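Local coordinates for protein 2-hydroxyisobutanoyl-CoA mutase large subunit (Aquincola tertiaricarbonis, PDB 4R3U) that works with its small cobalamin-binding partner subunit to interconvert 2-hydroxyisobutyryl-CoA and (S)-3-hydroxybutyryl-CoA, holding the CoA substrate, at residues Y61-I66 with G418-E423; F313-R318 with A424-Y429; M189-G194 with L542-V547. One frame throughout, in Å; residues are numbered along the deposited sequence.

Interaction 1: residues Y61-I66 with G418-E423; sequences YTAADI and GSYYVE
The carbonyl O of Gly-418 lies against the end of Ile-66, 4.0 Å from its CD1. Here the N-terminal end of helix 420-442 meets the loop 61-66, which leads toward the barrel domain. Ser-419 is the N-cap, and its OG accepts from Val-422 N. The same OG bonds Pro-415 O of the second subunit, so the contact is part of the interface between the two large subunits. Tyr-420 fills the centre. Its CG lies anti to its own carbonyl carbon (chi1 -52°), which turns one ring face onto the loop backbone. The peptide N of Ala-63 sits 3.5 Å above the ring plane, over its centre. Ile-66 CD1 meets the ring edge in its plane. A serine in place of Tyr-420 would probably open a gap under the Thr-62 to Ala-63 peptide and leave Ile-66 without this edge. Tyr-421 sets its CA over the Tyr-61 face, 4.0 Å from the centroid, and the two rings lie obliquely, planes 31° apart. The hydroxyl of Tyr-61 is taken by Gln-58 N. Glu-423 lays CB on Ile-66 CG2. Its carboxylate turns away to Arg-314, and OE2 also accepts from Gly-418 N at 2.8 Å through its anti lone pair.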
loop_
_atom_site.group_PDB
_atom_site.type_symbol
_atom_site.label_atom_id
_atom_site.label_comp_id
_atom_site.label_asym_id
_atom_site.label_seq_id
_atom_site.Cartn_x
_atom_site.Cartn_y
_atom_site.Cartn_z
ATOM N N TYR A 61 -10.836 -6.217 20.528
ATOM C CA TYR A 61 -12.285 -6.373 20.467
ATOM C C TYR A 61 -12.624 -7.883 20.397
ATOM O O TYR A 61 -11.932 -8.650 19.715
ATOM C CB TYR A 61 -12.875 -5.587 19.267
ATOM C CG TYR A 61 -12.797 -4.082 19.417
ATOM C CD1 TYR A 61 -11.598 -3.401 19.212
ATOM C CD2 TYR A 61 -13.926 -3.333 19.733
ATOM C CE1 TYR A 61 -11.512 -2.018 19.383
ATOM C CE2 TYR A 61 -13.857 -1.944 19.876
ATOM C CZ TYR A 61 -12.648 -1.289 19.694
ATOM O OH TYR A 61 -12.575 0.072 19.862
ATOM N N THR A 62 -13.650 -8.306 21.143
ATOM C CA THR A 62 -14.119 -9.694 21.177
ATOM C C THR A 62 -15.558 -9.727 20.677
ATOM O O THR A 62 -16.115 -8.669 20.357
ATOM C CB THR A 62 -13.969 -10.291 22.579
ATOM O OG1 THR A 62 -14.833 -9.600 23.507
ATOM C CG2 THR A 62 -12.508 -10.297 23.052
ATOM N N ALA A 63 -16.171 -10.926 20.611
ATOM C CA ALA A 63 -17.560 -11.062 20.159
ATOM C C ALA A 63 -18.530 -10.360 21.102
ATOM O O ALA A 63 -19.598 -9.936 20.653
ATOM C CB ALA A 63 -17.926 -12.524 20.031
ATOM N N ALA A 64 -18.135 -10.210 22.400
ATOM C CA ALA A 64 -18.922 -9.558 23.443
ATOM C C ALA A 64 -19.210 -8.085 23.100
ATOM O O ALA A 64 -20.323 -7.589 23.338
ATOM C CB ALA A 64 -18.218 -9.677 24.790
ATOM N N ASP A 65 -18.217 -7.414 22.503
ATOM C CA ASP A 65 -18.268 -6.002 22.097
ATOM C C ASP A 65 -19.299 -5.725 21.016
ATOM O O ASP A 65 -19.732 -4.588 20.892
ATOM C CB ASP A 65 -16.879 -5.519 21.636
ATOM C CG ASP A 65 -15.803 -5.646 22.689
ATOM O OD1 ASP A 65 -15.979 -5.081 23.795
ATOM O OD2 ASP A 65 -14.795 -6.317 22.420
ATOM N N ILE A 66 -19.671 -6.744 20.228
ATOM C CA ILE A 66 -20.631 -6.598 19.130
ATOM C C ILE A 66 -21.968 -7.317 19.341
ATOM O O ILE A 66 -22.834 -7.259 18.469
ATOM C CB ILE A 66 -19.984 -6.852 17.732
ATOM C CG1 ILE A 66 -19.409 -8.281 17.584
ATOM C CG2 ILE A 66 -18.946 -5.782 17.419
ATOM C CD1 ILE A 66 -19.425 -8.793 16.150
ATOM N N GLY A 418 -17.880 -8.965 10.104
ATOM C CA GLY A 418 -17.752 -9.815 11.281
ATOM C C GLY A 418 -16.645 -9.426 12.227
ATOM O O GLY A 418 -16.697 -9.795 13.402
ATOM N N SER A 419 -15.619 -8.709 11.721
ATOM C CA SER A 419 -14.480 -8.216 12.502
ATOM C C SER A 419 -15.032 -7.515 13.731
ATOM O O SER A 419 -15.854 -6.596 13.608
ATOM C CB SER A 419 -13.635 -7.248 11.678
ATOM O OG SER A 419 -12.807 -6.425 12.482
ATOM N N TYR A 420 -14.624 -7.983 14.917
ATOM C CA TYR A 420 -15.118 -7.405 16.157
ATOM C C TYR A 420 -14.900 -5.890 16.238
ATOM O O TYR A 420 -15.824 -5.159 16.572
ATOM C CB TYR A 420 -14.546 -8.145 17.363
ATOM C CG TYR A 420 -14.711 -9.650 17.326
ATOM C CD1 TYR A 420 -15.937 -10.233 17.000
ATOM C CD2 TYR A 420 -13.659 -10.493 17.678
ATOM C CE1 TYR A 420 -16.100 -11.619 16.998
ATOM C CE2 TYR A 420 -13.821 -11.877 17.719
ATOM C CZ TYR A 420 -15.041 -12.436 17.378
ATOM O OH TYR A 420 -15.151 -13.804 17.388
ATOM N N TYR A 421 -13.717 -5.428 15.831
ATOM C CA TYR A 421 -13.335 -4.024 15.817
ATOM C C TYR A 421 -14.118 -3.249 14.767
ATOM O O TYR A 421 -14.759 -2.249 15.122
ATOM C CB TYR A 421 -11.799 -3.878 15.651
ATOM C CG TYR A 421 -11.290 -2.467 15.418
ATOM C CD1 TYR A 421 -11.806 -1.382 16.138
ATOM C CD2 TYR A 421 -10.261 -2.216 14.512
ATOM C CE1 TYR A 421 -11.371 -0.081 15.901
ATOM C CE2 TYR A 421 -9.796 -0.917 14.287
ATOM C CZ TYR A 421 -10.368 0.150 14.971
ATOM O OH TYR A 421 -9.933 1.438 14.736
ATOM N N VAL A 422 -14.092 -3.702 13.486
ATOM C CA VAL A 422 -14.766 -3.001 12.393
ATOM C C VAL A 422 -16.263 -2.949 12.665
ATOM O O VAL A 422 -16.863 -1.881 12.531
ATOM C CB VAL A 422 -14.374 -3.538 10.981
ATOM C CG1 VAL A 422 -15.075 -2.771 9.841
ATOM C CG2 VAL A 422 -12.860 -3.519 10.784
ATOM N N GLU A 423 -16.847 -4.051 13.158
ATOM C CA GLU A 423 -18.275 -4.084 13.494
ATOM C C GLU A 423 -18.691 -3.141 14.621
ATOM O O GLU A 423 -19.700 -2.453 14.481
ATOM C CB GLU A 423 -18.823 -5.508 13.668
ATOM C CG GLU A 423 -18.792 -6.365 12.405
ATOM C CD GLU A 423 -19.503 -5.915 11.138
ATOM O OE1 GLU A 423 -20.156 -4.847 11.131
ATOM O OE2 GLU A 423 -19.395 -6.651 10.133
#

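Interaction 2: residues F313-R318 with A424-Y429; sequences FRALRR and ALTTEY
Ala-315 and Thr-426 mark the tight part of this crossing between helices 306-327 and 420-442. Helix 306-327 links the adjacent parallel strands 298-302 and 340-344 of the TIM-barrel domain. Helix 420-442 lies across its outside, with the segment axes 8.2 Å apart at an angle of 50°. The methyl of Ala-315 lets the backbones come close. Its CB is 3.4 Å from Thr-426 O and also touches Tyr-429 CB at 3.5 Å. The Tyr-429 ring then leads away, with its OH bonded to Glu-308.

The other side is polar and less enclosed, and Thr-427 there is partly exposed. Arg-318 reaches across with CG anti to its backbone N (chi1 -174°) and a bend at chi3. Its NH1 donates to Thr-427 OG1 at 2.7 Å, with that oxygen near the guanidinium plane. One face of the same group lies on Thr-426 CG2. Arg-314 comes at about a right angle to Thr-426. Its NH1 makes only a weak bond to OG1, bent to 130°. That hydroxyl is spent mainly on its own helix, donating to Val-422 O. Outside the segments, Arg-318 also pairs through NH1 with Glu-430 and through NH2 with Asp-73 O, while Arg-314 has its stronger partners in the carboxylates of Glu-423 and Asp-414. The threonine hydroxyls thus supply neutral acceptors, while the nearby carboxylates probably balance the arginine charge in this largely buried seam.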
loop_
_atom_site.group_PDB
_atom_site.type_symbol
_atom_site.label_atom_id
_atom_site.label_comp_id
_atom_site.label_asym_id
_atom_site.label_seq_id
_atom_site.Cartn_x
_atom_site.Cartn_y
_atom_site.Cartn_z
ATOM N N PHE A 313 -17.564 3.980 5.938
ATOM C CA PHE A 313 -18.241 3.655 4.674
ATOM C C PHE A 313 -19.422 2.711 4.899
ATOM O O PHE A 313 -20.490 2.919 4.315
ATOM C CB PHE A 313 -17.254 3.059 3.665
ATOM C CG PHE A 313 -16.086 3.921 3.230
ATOM C CD1 PHE A 313 -16.282 5.239 2.821
ATOM C CD2 PHE A 313 -14.799 3.385 3.139
ATOM C CE1 PHE A 313 -15.208 6.018 2.369
ATOM C CE2 PHE A 313 -13.717 4.169 2.718
ATOM C CZ PHE A 313 -13.932 5.469 2.314
ATOM N N ARG A 314 -19.239 1.690 5.766
ATOM C CA ARG A 314 -20.257 0.692 6.114
ATOM C C ARG A 314 -21.346 1.330 6.947
ATOM O O ARG A 314 -22.534 1.101 6.678
ATOM C CB ARG A 314 -19.624 -0.523 6.813
ATOM C CG ARG A 314 -18.619 -1.249 5.916
ATOM C CD ARG A 314 -17.748 -2.227 6.675
ATOM N NE ARG A 314 -18.356 -3.557 6.751
ATOM C CZ ARG A 314 -18.997 -4.037 7.809
ATOM N NH1 ARG A 314 -19.129 -3.300 8.909
ATOM N NH2 ARG A 314 -19.510 -5.263 7.780
ATOM N N ALA A 315 -20.957 2.209 7.896
ATOM C CA ALA A 315 -21.908 2.982 8.719
ATOM C C ALA A 315 -22.761 3.902 7.849
ATOM O O ALA A 315 -23.959 3.964 8.046
ATOM C CB ALA A 315 -21.167 3.797 9.768
ATOM N N LEU A 316 -22.153 4.592 6.876
ATOM C CA LEU A 316 -22.866 5.483 5.943
ATOM C C LEU A 316 -23.932 4.725 5.174
ATOM O O LEU A 316 -25.061 5.195 5.089
ATOM C CB LEU A 316 -21.876 6.132 4.951
ATOM C CG LEU A 316 -21.194 7.392 5.447
ATOM C CD1 LEU A 316 -19.904 7.632 4.705
ATOM C CD2 LEU A 316 -22.130 8.583 5.357
ATOM N N ARG A 317 -23.590 3.532 4.637
ATOM C CA ARG A 317 -24.527 2.690 3.890
ATOM C C ARG A 317 -25.701 2.269 4.739
ATOM O O ARG A 317 -26.827 2.262 4.230
ATOM C CB ARG A 317 -23.828 1.461 3.308
ATOM C CG ARG A 317 -23.265 1.687 1.910
ATOM C CD ARG A 317 -23.054 0.392 1.145
ATOM N NE ARG A 317 -22.081 -0.466 1.822
ATOM C CZ ARG A 317 -20.775 -0.472 1.576
ATOM N NH1 ARG A 317 -20.273 0.274 0.602
ATOM N NH2 ARG A 317 -19.967 -1.249 2.278
ATOM N N ARG A 318 -25.449 1.915 6.030
ATOM C CA ARG A 318 -26.481 1.474 6.983
ATOM C C ARG A 318 -27.414 2.621 7.364
ATOM O O ARG A 318 -28.632 2.443 7.355
ATOM C CB ARG A 318 -25.851 0.825 8.234
ATOM C CG ARG A 318 -26.873 0.210 9.205
ATOM C CD ARG A 318 -26.287 -0.957 9.948
ATOM N NE ARG A 318 -25.586 -0.538 11.154
ATOM C CZ ARG A 318 -24.637 -1.240 11.765
ATOM N NH1 ARG A 318 -24.101 -0.795 12.889
ATOM N NH2 ARG A 318 -24.221 -2.395 11.261
ATOM N N ALA A 424 -17.880 -3.052 15.694
ATOM C CA ALA A 424 -18.095 -2.163 16.838
ATOM C C ALA A 424 -17.940 -0.709 16.418
ATOM O O ALA A 424 -18.767 0.129 16.793
ATOM C CB ALA A 424 -17.112 -2.498 17.949
ATOM N N LEU A 425 -16.895 -0.412 15.607
ATOM C CA LEU A 425 -16.652 0.931 15.086
ATOM C C LEU A 425 -17.741 1.361 14.095
ATOM O O LEU A 425 -18.182 2.513 14.166
ATOM C CB LEU A 425 -15.243 1.022 14.469
ATOM C CG LEU A 425 -14.595 2.420 14.395
ATOM C CD1 LEU A 425 -14.706 3.195 15.743
ATOM C CD2 LEU A 425 -13.155 2.315 13.940
ATOM N N THR A 426 -18.207 0.426 13.205
ATOM C CA THR A 426 -19.317 0.676 12.269
ATOM C C THR A 426 -20.557 1.102 13.091
ATOM O O THR A 426 -21.214 2.099 12.765
ATOM C CB THR A 426 -19.627 -0.588 11.432
ATOM O OG1 THR A 426 -18.470 -0.961 10.677
ATOM C CG2 THR A 426 -20.851 -0.420 10.520
ATOM N N THR A 427 -20.828 0.363 14.187
ATOM C CA THR A 427 -21.969 0.643 15.069
ATOM C C THR A 427 -21.847 1.979 15.838
ATOM O O THR A 427 -22.856 2.669 16.025
ATOM C CB THR A 427 -22.324 -0.608 15.889
ATOM O OG1 THR A 427 -22.655 -1.674 14.976
ATOM C CG2 THR A 427 -23.460 -0.362 16.858
ATOM N N GLU A 428 -20.619 2.320 16.272
ATOM C CA GLU A 428 -20.284 3.557 16.983
ATOM C C GLU A 428 -20.512 4.741 16.045
ATOM O O GLU A 428 -21.206 5.688 16.424
ATOM C CB GLU A 428 -18.840 3.527 17.521
ATOM C CG GLU A 428 -18.761 3.250 19.010
ATOM C CD GLU A 428 -19.357 4.341 19.894
ATOM O OE1 GLU A 428 -20.496 4.149 20.383
ATOM O OE2 GLU A 428 -18.695 5.389 20.087
ATOM N N TYR A 429 -20.014 4.647 14.792
ATOM C CA TYR A 429 -20.243 5.669 13.772
ATOM C C TYR A 429 -21.742 5.922 13.520
ATOM O O TYR A 429 -22.163 7.076 13.571
ATOM C CB TYR A 429 -19.486 5.351 12.463
ATOM C CG TYR A 429 -18.179 6.096 12.402
ATOM C CD1 TYR A 429 -18.113 7.389 11.870
ATOM C CD2 TYR A 429 -17.036 5.582 13.012
ATOM C CE1 TYR A 429 -16.929 8.123 11.903
ATOM C CE2 TYR A 429 -15.846 6.299 13.036
ATOM C CZ TYR A 429 -15.795 7.565 12.475
ATOM O OH TYR A 429 -14.634 8.287 12.555
#

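Interaction 3: residues M189-G194 with L542-V547; sequences MYVALG and LTIELV
Met-189 and Val-547 lie side by side where helix 183-196 meets helix 540-549. The first helix follows barrel strand 175-178 and precedes strand 206-208. The second comes near the C-terminal end of the chain and covers it from outside. The segment axes pass 8.7 Å apart, and their directions differ by 66°. Between these segments five residues touch.

Val-547 points its CB at the first helix. Its chi1 of -56° divides the work of the two methyls. CG1 turns along Met-189, 3.8 Å from its CG and a little farther from its CE. CG2 faces the backbone of Met-189 and lies 3.9 Å from its CA. It also meets Ala-192 CB, one turn further on, at 4.0 Å. The CB of Met-189 leaves in the other direction, yet its extended chain runs past the valine and presents its flank. Beyond it the methionine packs on Met-161 of helix 158-164.

Ile-544 stands one turn before Val-547 and makes the second pairing. Its CD1 reaches Val-191 CG1 at 3.8 Å, and the two side chains approach at a slant, end against end. Its CG2 rests more loosely beside Ala-192, 4.2 Å from the backbone N. The small alanine thus touches both branched residues. Ala-188 also packs on Ile-544. All the side chains that touch are buried and apolar. The two helices are therefore held here by close fit and exclusion of water, with no charge or polar pairing between the segments.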
loop_
_atom_site.group_PDB
_atom_site.type_symbol
_atom_site.label_atom_id
_atom_site.label_comp_id
_atom_site.label_asym_id
_atom_site.label_seq_id
_atom_site.Cartn_x
_atom_site.Cartn_y
_atom_site.Cartn_z
ATOM N N MET A 189 -25.389 21.132 -21.645
ATOM C CA MET A 189 -24.398 20.969 -22.714
ATOM C C MET A 189 -24.179 19.517 -23.040
ATOM O O MET A 189 -24.049 19.176 -24.228
ATOM C CB MET A 189 -23.062 21.615 -22.346
ATOM C CG MET A 189 -23.041 23.109 -22.497
ATOM S SD MET A 189 -21.466 23.805 -21.961
ATOM C CE MET A 189 -21.848 25.555 -22.039
ATOM N N TYR A 190 -24.144 18.657 -21.990
ATOM C CA TYR A 190 -23.966 17.226 -22.155
ATOM C C TYR A 190 -25.135 16.622 -22.933
ATOM O O TYR A 190 -24.913 15.853 -23.882
ATOM C CB TYR A 190 -23.771 16.537 -20.794
ATOM C CG TYR A 190 -23.167 15.149 -20.894
ATOM C CD1 TYR A 190 -21.806 14.971 -21.163
ATOM C CD2 TYR A 190 -23.940 14.015 -20.674
ATOM C CE1 TYR A 190 -21.237 13.693 -21.220
ATOM C CE2 TYR A 190 -23.385 12.731 -20.738
ATOM C CZ TYR A 190 -22.033 12.573 -21.010
ATOM O OH TYR A 190 -21.493 11.303 -21.057
ATOM N N VAL A 191 -26.382 17.015 -22.547
ATOM C CA VAL A 191 -27.625 16.571 -23.174
ATOM C C VAL A 191 -27.659 17.027 -24.630
ATOM O O VAL A 191 -27.888 16.200 -25.514
ATOM C CB VAL A 191 -28.888 16.971 -22.353
ATOM C CG1 VAL A 191 -30.187 16.722 -23.135
ATOM C CG2 VAL A 191 -28.917 16.229 -21.025
ATOM N N ALA A 192 -27.375 18.322 -24.880
ATOM C CA ALA A 192 -27.294 18.915 -26.217
ATOM C C ALA A 192 -26.273 18.166 -27.086
ATOM O O ALA A 192 -26.577 17.884 -28.246
ATOM C CB ALA A 192 -26.916 20.384 -26.111
ATOM N N LEU A 193 -25.099 17.795 -26.517
ATOM C CA LEU A 193 -24.046 17.035 -27.211
ATOM C C LEU A 193 -24.527 15.612 -27.600
ATOM O O LEU A 193 -24.316 15.189 -28.734
ATOM C CB LEU A 193 -22.744 16.978 -26.368
ATOM C CG LEU A 193 -21.552 16.185 -26.953
ATOM C CD1 LEU A 193 -21.020 16.801 -28.236
ATOM C CD2 LEU A 193 -20.430 16.093 -25.971
ATOM N N GLY A 194 -25.169 14.926 -26.657
ATOM C CA GLY A 194 -25.725 13.591 -26.833
ATOM C C GLY A 194 -26.755 13.548 -27.930
ATOM O O GLY A 194 -26.739 12.626 -28.747
ATOM N N LEU A 542 -34.991 24.785 -21.146
ATOM C CA LEU A 542 -34.590 26.040 -21.777
ATOM C C LEU A 542 -33.093 26.269 -21.791
ATOM O O LEU A 542 -32.614 26.883 -22.739
ATOM C CB LEU A 542 -35.357 27.236 -21.186
ATOM C CG LEU A 542 -35.385 28.539 -21.966
ATOM C CD1 LEU A 542 -35.744 28.321 -23.418
ATOM C CD2 LEU A 542 -36.356 29.458 -21.351
ATOM N N THR A 543 -32.357 25.794 -20.751
ATOM C CA THR A 543 -30.895 25.890 -20.685
ATOM C C THR A 543 -30.304 24.991 -21.809
ATOM O O THR A 543 -29.301 25.378 -22.421
ATOM C CB THR A 543 -30.347 25.535 -19.294
ATOM O OG1 THR A 543 -31.096 26.196 -18.282
ATOM C CG2 THR A 543 -28.873 25.899 -19.133
ATOM N N ILE A 544 -30.952 23.826 -22.105
ATOM C CA ILE A 544 -30.563 22.934 -23.214
ATOM C C ILE A 544 -30.705 23.706 -24.554
ATOM O O ILE A 544 -29.769 23.693 -25.357
ATOM C CB ILE A 544 -31.283 21.533 -23.216
ATOM C CG1 ILE A 544 -31.013 20.749 -21.911
ATOM C CG2 ILE A 544 -30.844 20.677 -24.418
ATOM C CD1 ILE A 544 -32.054 19.670 -21.579
ATOM N N GLU A 545 -31.822 24.441 -24.752
ATOM C CA GLU A 545 -32.029 25.237 -25.966
ATOM C C GLU A 545 -31.036 26.392 -26.098
ATOM O O GLU A 545 -30.504 26.645 -27.186
ATOM C CB GLU A 545 -33.475 25.717 -26.076
ATOM C CG GLU A 545 -34.439 24.624 -26.522
ATOM C CD GLU A 545 -34.014 23.845 -27.757
ATOM O OE1 GLU A 545 -33.827 24.483 -28.819
ATOM O OE2 GLU A 545 -33.799 22.613 -27.645
ATOM N N LEU A 546 -30.723 27.024 -24.967
ATOM C CA LEU A 546 -29.774 28.125 -24.883
ATOM C C LEU A 546 -28.359 27.735 -25.318
ATOM O O LEU A 546 -27.825 28.351 -26.244
ATOM C CB LEU A 546 -29.757 28.713 -23.465
ATOM C CG LEU A 546 -30.815 29.784 -23.166
ATOM C CD1 LEU A 546 -31.006 29.939 -21.666
ATOM C CD2 LEU A 546 -30.453 31.120 -23.823
ATOM N N VAL A 547 -27.755 26.735 -24.656
ATOM C CA VAL A 547 -26.412 26.199 -24.989
ATOM C C VAL A 547 -26.302 25.787 -26.487
ATOM O O VAL A 547 -25.308 26.131 -27.148
ATOM C CB VAL A 547 -25.896 25.110 -24.001
ATOM C CG1 VAL A 547 -25.888 25.636 -22.567
ATOM C CG2 VAL A 547 -26.681 23.805 -24.100
#

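In the fold
From the N terminus, the chain opens interaction 1 at 61-66, interaction 3 at 189-194 and interaction 2 at 313-318. Segment 418-423 closes interaction 1, and 424-429, next on the same helix, closes interaction 2. Interaction 3 closes last, at 542-547. Interaction 2 is therefore nested inside interaction 3, while interaction 1 crosses both. Interactions 1 and 2 touch, their centres about 12 Å apart. Through helix 420-442 they tie the loop between strands 56-57 and 97-102 to a barrel helix. Interaction 3 lies on the opposite side of the chain's centre, about 52 Å from interaction 1 between centres. It joins another barrel helix to helix 540-549 near the C terminus.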